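Local coordinates for protein thymidylate synthase ThyX (Streptomyces cacaoi subsp. asoensis, PDB 4P5A) that is a tetrameric FAD-binding UMP/dUMP methylase of the ThyX family that probably methylates the uracil nucleotide with methylenetetrahydrofolate as carbon donor and NADPH as reductant, at residues K28-S33 against R50-Y55; N68-L73 against A221-V226; H83-R88 against S175-T180. All coordinates share one frame; numbering follows the deposited sequence.

Contact 1. Residues K28-S33 against R50-Y55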
# COMPACT_ATOMS: atom_id res chain seq x y z
N LYS B 28 15.44 -10.71 -14.58
CA LYS B 28 16.24 -9.42 -14.78
C LYS B 28 16.19 -8.61 -13.50
O LYS B 28 17.21 -8.06 -13.11
CB LYS B 28 15.72 -8.61 -15.94
CG LYS B 28 16.11 -9.24 -17.33
CD LYS B 28 15.46 -8.45 -18.46
CE LYS B 28 16.45 -7.56 -19.24
NZ LYS B 28 15.78 -6.51 -20.16
N ALA B 29 14.99 -8.47 -12.91
CA ALA B 29 14.82 -7.66 -11.66
C ALA B 29 15.59 -8.30 -10.55
O ALA B 29 16.36 -7.67 -9.84
CB ALA B 29 13.36 -7.57 -11.28
N ALA B 30 15.54 -9.65 -10.45
CA ALA B 30 16.25 -10.33 -9.40
C ALA B 30 17.79 -10.25 -9.48
O ALA B 30 18.47 -10.16 -8.41
CB ALA B 30 15.89 -11.85 -9.35
N ARG B 31 18.31 -10.33 -10.69
CA ARG B 31 19.78 -10.40 -10.88
C ARG B 31 20.43 -9.03 -11.05
O ARG B 31 21.63 -8.96 -11.35
CB ARG B 31 20.11 -11.20 -12.13
CG ARG B 31 19.81 -12.65 -11.93
CD ARG B 31 20.70 -13.57 -12.88
NE ARG B 31 20.54 -15.00 -12.54
CZ ARG B 31 19.96 -15.93 -13.33
NH1 ARG B 31 19.83 -17.19 -12.93
NH2 ARG B 31 19.52 -15.59 -14.54
N VAL B 32 19.67 -7.96 -10.92
CA VAL B 32 20.22 -6.63 -11.23
C VAL B 32 21.59 -6.50 -10.53
O VAL B 32 21.76 -6.81 -9.31
CB VAL B 32 19.28 -5.54 -10.77
CG1 VAL B 32 19.04 -5.65 -9.25
CG2 VAL B 32 19.87 -4.16 -11.16
N SER B 33 22.58 -6.02 -11.32
CA SER B 33 23.97 -5.98 -10.85
C SER B 33 24.83 -5.04 -11.70
O SER B 33 24.53 -4.76 -12.90
CB SER B 33 24.56 -7.44 -10.88
OG SER B 33 25.92 -7.41 -10.52
N ARG B 50 14.17 -21.29 -14.64
CA ARG B 50 13.36 -22.09 -13.68
C ARG B 50 14.08 -22.22 -12.35
O ARG B 50 13.43 -22.17 -11.26
CB ARG B 50 13.09 -23.45 -14.25
CG ARG B 50 12.28 -24.29 -13.39
CD ARG B 50 12.06 -25.64 -14.08
NE ARG B 50 11.24 -26.56 -13.27
CZ ARG B 50 11.70 -27.43 -12.34
NH1 ARG B 50 13.00 -27.52 -11.99
NH2 ARG B 50 10.83 -28.18 -11.72
N GLY B 51 15.39 -22.52 -12.40
CA GLY B 51 16.17 -22.52 -11.13
C GLY B 51 16.04 -21.28 -10.25
O GLY B 51 15.75 -21.39 -9.04
N LEU B 52 16.17 -20.10 -10.86
CA LEU B 52 16.13 -18.89 -10.10
C LEU B 52 14.69 -18.63 -9.55
O LEU B 52 14.49 -18.26 -8.38
CB LEU B 52 16.55 -17.77 -11.00
CG LEU B 52 16.84 -16.40 -10.30
CD1 LEU B 52 16.58 -15.24 -11.18
CD2 LEU B 52 17.05 -16.25 -8.81
N ILE B 53 13.72 -18.88 -10.40
CA ILE B 53 12.33 -18.58 -10.02
C ILE B 53 11.93 -19.51 -8.90
O ILE B 53 11.24 -19.08 -8.00
CB ILE B 53 11.41 -18.65 -11.22
CG1 ILE B 53 11.66 -17.31 -12.02
CG2 ILE B 53 9.90 -18.84 -10.89
CD1 ILE B 53 10.99 -17.21 -13.40
N ARG B 54 12.33 -20.77 -8.97
CA ARG B 54 11.99 -21.72 -7.85
C ARG B 54 12.65 -21.31 -6.57
O ARG B 54 11.98 -21.33 -5.53
CB ARG B 54 12.29 -23.15 -8.25
CG ARG B 54 11.35 -23.68 -9.38
CD ARG B 54 11.83 -25.11 -9.84
NE ARG B 54 12.02 -26.10 -8.74
CZ ARG B 54 11.05 -26.85 -8.18
NH1 ARG B 54 11.38 -27.79 -7.24
NH2 ARG B 54 9.77 -26.72 -8.57
N TYR B 55 13.87 -20.83 -6.63
CA TYR B 55 14.59 -20.34 -5.49
C TYR B 55 13.86 -19.12 -4.91
O TYR B 55 13.59 -19.04 -3.68
CB TYR B 55 16.03 -19.97 -5.85
CG TYR B 55 16.69 -19.16 -4.75
CD1 TYR B 55 17.16 -19.76 -3.55
CD2 TYR B 55 16.83 -17.78 -4.88
CE1 TYR B 55 17.76 -18.94 -2.52
CE2 TYR B 55 17.40 -16.97 -3.89
CZ TYR B 55 17.86 -17.54 -2.71
OH TYR B 55 18.41 -16.67 -1.75
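Leu52 of helix 48-58 reaches into the bend formed by Ala30 and Arg31 at the end of helix 23-30, and its CD1 methyl serves both. The apolar part is small: Ala30 CB lies 3.9 Å from Leu52 CD1, methyl against methyl. Leu52 has CG anti to its own backbone N (chi1 -169°), which sends the isobutyl group out from its helix toward the neighbour. The second part is a charged plane against an aliphatic chain. Arg31 and Leu52 approach from opposite directions, and Leu52 CD1 sits 4.0 Å above the plane of the Arg31 guanidinium, over its centre. Alongside, Arg31 NH1 comes to 3.8 Å from Leu52 CB. Tyr44, in the intervening loop, touches both Arg31 and Leu52, and Val27 packs on Leu52 from within helix 23-30. The joined helices lie close to cofactor-binding residues: the Ala30 side chain is about 6 Å from that of His61 and about 8 Å from a bound FAD. Because Leu52 covers only a guanidinium face, it uses none of the in-plane N-H groups of Arg31, so the arginine can pack on carbon without spending its hydrogen-bonding capacity there.

Contact 2. Residues N68-L73 against A221-V226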
# COMPACT_ATOMS: atom_id res chain seq x y z
N ASN B 68 6.24 -5.99 -13.37
CA ASN B 68 5.47 -6.33 -14.54
C ASN B 68 4.09 -5.83 -14.38
O ASN B 68 3.78 -5.35 -13.28
CB ASN B 68 5.44 -7.87 -14.78
CG ASN B 68 5.12 -8.66 -13.50
OD1 ASN B 68 5.99 -9.39 -12.87
ND2 ASN B 68 3.97 -8.53 -13.12
N SER B 69 3.23 -6.03 -15.36
CA SER B 69 1.84 -5.56 -15.19
C SER B 69 0.90 -6.39 -16.05
O SER B 69 1.31 -6.83 -17.18
CB SER B 69 1.79 -4.11 -15.59
OG SER B 69 0.49 -3.60 -15.46
N MET B 70 -0.30 -6.56 -15.58
CA MET B 70 -1.34 -7.20 -16.40
C MET B 70 -2.62 -6.42 -16.20
O MET B 70 -2.94 -6.10 -15.04
CB MET B 70 -1.58 -8.63 -15.89
CG MET B 70 -0.43 -9.60 -16.41
SD MET B 70 -0.53 -11.16 -15.42
CE MET B 70 0.26 -10.71 -13.78
N THR B 71 -3.37 -6.19 -17.26
CA THR B 71 -4.66 -5.44 -17.02
C THR B 71 -5.78 -6.30 -17.54
O THR B 71 -5.74 -6.75 -18.69
CB THR B 71 -4.67 -4.15 -17.82
OG1 THR B 71 -3.62 -3.23 -17.31
CG2 THR B 71 -6.05 -3.42 -17.81
N PHE B 72 -6.79 -6.52 -16.72
CA PHE B 72 -7.94 -7.36 -17.09
C PHE B 72 -9.19 -6.51 -17.22
O PHE B 72 -9.43 -5.63 -16.38
CB PHE B 72 -8.21 -8.40 -16.00
CG PHE B 72 -7.10 -9.40 -15.86
CD1 PHE B 72 -6.99 -10.44 -16.81
CD2 PHE B 72 -6.17 -9.28 -14.84
CE1 PHE B 72 -5.97 -11.42 -16.70
CE2 PHE B 72 -5.13 -10.23 -14.72
CZ PHE B 72 -5.04 -11.27 -15.66
N LEU B 73 -10.05 -6.89 -18.14
CA LEU B 73 -11.42 -6.38 -18.19
C LEU B 73 -12.29 -7.45 -17.59
O LEU B 73 -12.33 -8.62 -18.08
CB LEU B 73 -11.87 -6.18 -19.69
CG LEU B 73 -13.35 -5.68 -19.95
CD1 LEU B 73 -13.62 -4.34 -19.29
CD2 LEU B 73 -13.43 -5.47 -21.53
N ALA B 221 -0.92 -17.78 -16.91
CA ALA B 221 -0.03 -18.99 -17.10
C ALA B 221 0.58 -18.98 -18.49
O ALA B 221 1.71 -19.49 -18.68
CB ALA B 221 -0.84 -20.24 -16.88
N LYS B 222 -0.11 -18.33 -19.42
CA LYS B 222 0.46 -18.16 -20.78
C LYS B 222 1.50 -17.12 -20.83
O LYS B 222 2.46 -17.26 -21.62
CB LYS B 222 -0.67 -17.81 -21.81
CG LYS B 222 -1.57 -18.89 -22.00
CD LYS B 222 -2.87 -18.35 -22.75
CE LYS B 222 -3.98 -19.41 -22.55
NZ LYS B 222 -5.38 -19.05 -23.09
N LEU B 223 1.39 -16.05 -20.00
CA LEU B 223 2.42 -15.03 -20.05
C LEU B 223 3.66 -15.40 -19.23
O LEU B 223 4.77 -14.99 -19.57
CB LEU B 223 1.87 -13.73 -19.38
CG LEU B 223 0.60 -13.26 -20.05
CD1 LEU B 223 0.09 -11.97 -19.21
CD2 LEU B 223 0.98 -12.72 -21.38
N MET B 224 3.45 -16.15 -18.11
CA MET B 224 4.56 -16.42 -17.21
C MET B 224 4.50 -17.87 -16.79
O MET B 224 4.27 -18.19 -15.63
CB MET B 224 4.40 -15.53 -15.95
CG MET B 224 4.55 -13.96 -16.37
SD MET B 224 4.51 -12.87 -14.88
CE MET B 224 6.03 -13.20 -13.96
N PRO B 225 4.74 -18.75 -17.73
CA PRO B 225 4.57 -20.18 -17.42
C PRO B 225 5.52 -20.74 -16.39
O PRO B 225 5.04 -21.61 -15.59
CB PRO B 225 4.78 -20.88 -18.80
CG PRO B 225 5.67 -19.90 -19.59
CD PRO B 225 5.21 -18.50 -19.11
N VAL B 226 6.75 -20.27 -16.30
CA VAL B 226 7.65 -20.89 -15.31
C VAL B 226 7.21 -20.42 -13.91
O VAL B 226 7.26 -21.21 -12.94
CB VAL B 226 9.11 -20.41 -15.60
CG1 VAL B 226 10.12 -20.87 -14.51
CG2 VAL B 226 9.54 -20.87 -17.05
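In both Met70 and Leu223, CG anti to the carbonyl carbon directs the chain across the gap: in Met70 (chi1 -78°) this drops the thioether from strand 69-77 toward the helix, and in Leu223 (chi1 -57°) it brings the isobutyl group up to meet it. The two side chains slide past each other in opposite directions, and the leucine methyl CD1 does the touching. Leu223 CD1 lies 3.7 Å from Met70 CG and 3.9 Å from Met70 SD, so one methyl rests alongside the C-S bond. Met224, next along, turns its chain at the thioether (chi3 68°) and directs its terminal methyl CE at the side-chain amide of Asn68, which it approaches at a slant. The backbone beneath these groups is well separated, with 9.4 Å between Met70 CA and Leu223 CA, and the span is filled by side chains. In the fold, strand 69-77 is an inner strand of a four-stranded antiparallel sheet, hydrogen-bonded to strands 13-20 and 174-181. Leu223 and Met224 come from the junction of two consecutive helices: Met224 leaves helical geometry after helix 207-223 and is the N-cap residue of helix 225-233. From this junction Met224 extends to Asn68, just ahead of the strand. Ala21 touches Asn68, Met70 and Met224, while Ala183 of helix 183-193 also packs on all three. Asn68 additionally adjoins Asn182, a residue of the FAD pocket, and its side chain is about 8 Å from a bound FAD.

Contact 3. Residues H83-R88 against S175-T180. With FAD (flavin-adenine dinucleotide), chain H.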
# COMPACT_ATOMS: atom_id res chain seq x y z
N HIS B 83 -15.68 -8.51 -3.70
CA HIS B 83 -14.60 -9.39 -3.30
C HIS B 83 -13.28 -8.99 -4.01
O HIS B 83 -12.26 -8.91 -3.33
CB HIS B 83 -14.95 -10.87 -3.55
CG HIS B 83 -16.20 -11.26 -2.84
ND1 HIS B 83 -16.86 -12.46 -3.10
CD2 HIS B 83 -16.87 -10.65 -1.84
CE1 HIS B 83 -17.90 -12.55 -2.29
NE2 HIS B 83 -17.90 -11.50 -1.48
N LEU B 84 -13.35 -8.81 -5.32
CA LEU B 84 -12.14 -8.44 -6.12
C LEU B 84 -11.56 -7.15 -5.55
O LEU B 84 -10.32 -7.07 -5.37
CB LEU B 84 -12.54 -8.20 -7.58
CG LEU B 84 -11.38 -7.68 -8.45
CD1 LEU B 84 -10.18 -8.64 -8.40
CD2 LEU B 84 -11.93 -7.70 -9.90
N MET B 85 -12.44 -6.16 -5.28
CA MET B 85 -11.86 -4.86 -4.87
C MET B 85 -11.33 -4.73 -3.45
O MET B 85 -10.81 -3.67 -3.09
CB MET B 85 -12.87 -3.81 -5.14
CG MET B 85 -12.99 -3.71 -6.73
SD MET B 85 -14.16 -2.39 -7.30
CE MET B 85 -13.11 -1.14 -6.95
N ARG B 86 -11.46 -5.78 -2.66
CA ARG B 86 -10.78 -5.78 -1.40
C ARG B 86 -9.22 -5.90 -1.51
O ARG B 86 -8.50 -5.62 -0.52
CB ARG B 86 -11.24 -6.92 -0.50
CG ARG B 86 -12.74 -6.77 -0.14
CD ARG B 86 -13.03 -5.38 0.57
NE ARG B 86 -12.21 -5.26 1.83
CZ ARG B 86 -12.57 -5.74 3.02
NH1 ARG B 86 -11.75 -5.61 4.05
NH2 ARG B 86 -13.72 -6.43 3.21
N HIS B 87 -8.71 -6.28 -2.68
CA HIS B 87 -7.27 -6.51 -2.78
C HIS B 87 -6.55 -5.21 -3.07
O HIS B 87 -6.56 -4.72 -4.21
CB HIS B 87 -7.06 -7.60 -3.85
CG HIS B 87 -7.66 -8.91 -3.41
ND1 HIS B 87 -6.90 -9.92 -2.86
CD2 HIS B 87 -8.93 -9.37 -3.46
CE1 HIS B 87 -7.68 -10.94 -2.55
NE2 HIS B 87 -8.90 -10.65 -2.92
N ARG B 88 -6.00 -4.57 -2.02
CA ARG B 88 -5.54 -3.19 -2.07
C ARG B 88 -4.27 -3.01 -2.84
O ARG B 88 -3.91 -1.86 -3.16
CB ARG B 88 -5.29 -2.75 -0.57
CG ARG B 88 -6.60 -2.57 0.13
CD ARG B 88 -6.25 -2.54 1.70
NE ARG B 88 -5.74 -3.84 2.17
CZ ARG B 88 -5.45 -4.04 3.49
NH1 ARG B 88 -5.55 -2.99 4.36
NH2 ARG B 88 -5.07 -5.24 3.90
N SER B 175 -21.54 -5.36 -13.28
CA SER B 175 -20.73 -4.21 -13.46
C SER B 175 -19.50 -4.63 -14.30
O SER B 175 -19.34 -5.80 -14.63
CB SER B 175 -20.37 -3.68 -12.04
OG SER B 175 -19.84 -2.32 -12.19
N VAL B 176 -18.71 -3.64 -14.72
CA VAL B 176 -17.61 -3.90 -15.59
C VAL B 176 -16.48 -3.01 -15.11
O VAL B 176 -16.76 -1.86 -14.72
CB VAL B 176 -17.94 -3.64 -17.07
CG1 VAL B 176 -18.32 -2.23 -17.37
CG2 VAL B 176 -16.83 -4.08 -17.95
N LEU B 177 -15.26 -3.50 -15.10
CA LEU B 177 -14.14 -2.66 -14.60
C LEU B 177 -12.83 -3.17 -15.23
O LEU B 177 -12.76 -4.31 -15.74
CB LEU B 177 -14.03 -2.79 -13.03
CG LEU B 177 -13.67 -4.18 -12.51
CD1 LEU B 177 -12.96 -4.00 -11.08
CD2 LEU B 177 -14.83 -5.14 -12.21
N TYR B 178 -11.80 -2.30 -15.21
CA TYR B 178 -10.43 -2.73 -15.43
C TYR B 178 -9.82 -3.02 -14.06
O TYR B 178 -10.07 -2.25 -13.08
CB TYR B 178 -9.67 -1.56 -16.03
CG TYR B 178 -9.69 -1.52 -17.55
CD1 TYR B 178 -8.59 -1.00 -18.29
CD2 TYR B 178 -10.81 -1.92 -18.26
CE1 TYR B 178 -8.68 -0.88 -19.74
CE2 TYR B 178 -10.91 -1.79 -19.67
CZ TYR B 178 -9.78 -1.28 -20.40
OH TYR B 178 -9.97 -1.24 -21.80
N ALA B 179 -9.01 -4.06 -14.01
CA ALA B 179 -8.30 -4.51 -12.76
C ALA B 179 -6.87 -4.82 -13.23
O ALA B 179 -6.65 -5.67 -14.17
CB ALA B 179 -8.94 -5.79 -12.17
N THR B 180 -5.91 -4.07 -12.68
CA THR B 180 -4.50 -4.19 -13.07
C THR B 180 -3.67 -4.69 -11.85
O THR B 180 -3.86 -4.24 -10.74
CB THR B 180 -3.95 -2.79 -13.62
OG1 THR B 180 -4.63 -2.50 -14.88
CG2 THR B 180 -2.44 -2.86 -13.90
PA FAD H . -4.45 -7.01 -0.01
O1A FAD H . -4.13 -7.19 -1.43
O2A FAD H . -5.32 -5.96 0.46
O5B FAD H . -3.11 -6.96 0.77
C5B FAD H . -2.04 -7.96 0.51
C4B FAD H . -1.09 -8.02 1.68
O4B FAD H . -0.53 -6.71 1.88
C3B FAD H . -1.79 -8.32 2.97
O3B FAD H . -1.95 -9.74 3.15
C2B FAD H . -0.84 -7.74 4.03
O2B FAD H . 0.33 -8.65 4.08
C1B FAD H . -0.35 -6.44 3.33
N9A FAD H . -1.13 -5.24 3.66
C8A FAD H . -1.71 -4.41 2.76
N7A FAD H . -2.26 -3.36 3.37
C5A FAD H . -1.96 -3.50 4.73
C6A FAD H . -2.22 -2.76 5.91
N6A FAD H . -2.89 -1.56 5.90
N1A FAD H . -1.75 -3.28 7.09
C2A FAD H . -1.02 -4.42 7.16
N3A FAD H . -0.75 -5.15 6.05
C4A FAD H . -1.26 -4.72 4.85
N1 FAD H . -13.58 -9.22 4.75
C2 FAD H . -14.42 -8.59 5.64
O2 FAD H . -14.55 -7.38 5.71
N3 FAD H . -15.27 -9.36 6.40
C4 FAD H . -15.28 -10.75 6.28
O4 FAD H . -16.05 -11.37 7.07
C4X FAD H . -14.40 -11.38 5.38
N5 FAD H . -14.26 -12.78 5.30
C5X FAD H . -13.49 -13.34 4.23
C6 FAD H . -13.49 -14.71 3.89
C7 FAD H . -12.70 -15.23 2.85
C7M FAD H . -12.83 -16.75 2.62
C8 FAD H . -11.89 -14.41 2.02
C8M FAD H . -10.95 -14.98 0.90
C9 FAD H . -11.88 -13.03 2.33
C9A FAD H . -12.71 -12.50 3.38
N10 FAD H . -12.69 -11.11 3.67
C10 FAD H . -13.56 -10.59 4.63
C1' FAD H . -11.91 -10.17 2.83
C2' FAD H . -10.47 -10.26 3.51
O2' FAD H . -10.45 -9.74 4.87
C3' FAD H . -9.46 -9.35 2.76
O3' FAD H . -9.92 -7.99 2.62
C4' FAD H . -9.17 -9.90 1.26
O4' FAD H . -9.09 -11.29 1.31
C5' FAD H . -7.86 -9.26 0.75
O5' FAD H . -6.76 -9.93 1.41
P FAD H . -5.50 -9.02 1.85
O1P FAD H . -5.86 -7.90 2.78
O2P FAD H . -4.53 -9.99 2.39
O3P FAD H . -4.99 -8.39 0.48
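Phosphate oxygen O2A of FAD is gripped twice by Arg88: the backbone N donates at 2.9 Å from Arg88 N to FAD O2A, and the side chain at 2.8 Å from Arg88 NE to FAD O2A, nearly straight at 176° and in the guanidinium plane. A bend at chi3 (-67°) carries the guanidinium on to the second phosphate, where Arg88 NH2 reaches FAD O1P at 3.0 Å in a more bent bond (141°). Adenine N7A lies over the centre of one guanidinium face, and Glu66 of the third subunit makes a salt bridge to Arg88 NH2. Replacing Arg88 by alanine keeps the backbone N bond but is likely to leave the diphosphate without its two side-chain bonds, Glu66 of the third subunit without its salt-bridge mate and the adenine face at N7A without the guanidinium stacked on it. Arg86 handles the flavin end: Arg86 NH2 donates to FAD O2 at 2.8 Å, with ribityl O3' over one guanidinium face. FAD C5' sits over the His87 ring. These residues begin the RHR(X)7S signature of ThyX enzymes; Arg86 and His87 lie in a type I turn from Leu84 to His87, and Arg88 follows directly. Behind the turn, Leu84 and Leu177 meet tip to tip, with 4.0 Å from Leu84 CD2 to Leu177 CD1, and Leu84 CD2 is also 4.2 Å from Ala179 CB. Met85 SD brushes the same Leu177 methyl. The chemistry is thus two-sided: an apolar back seats the turn on strand 174-181, while its cationic front probably offsets the diphosphate charge and donates to the flavin carbonyl O2.

Contacts 2 and 3 share one sheet: strands 69-77 and 174-181 are neighbours, joined by a probable hydrogen bond of 2.7 Å from Phe72 N to Ala179 O and another of 2.7 Å between Thr71 OG1 and Thr180 OG1, with the contact centres 16 Å apart. Contact 1 adjoins contact 2, where Arg50 CA lies 3.6 Å from Val226 CG1. Within the chain, contacts 1 and 3 stay about 17 Å apart at their nearest atoms, yet the tetramer brings such regions together, since Tyr178 OH is hydrogen-bonded to Ser33 O of the second subunit. Contact 3 binds FAD directly; the side chains of Ala30 in contact 1 and Asn68 in contact 2 are each about 8 Å from a bound FAD, consistent with sites built from three monomers.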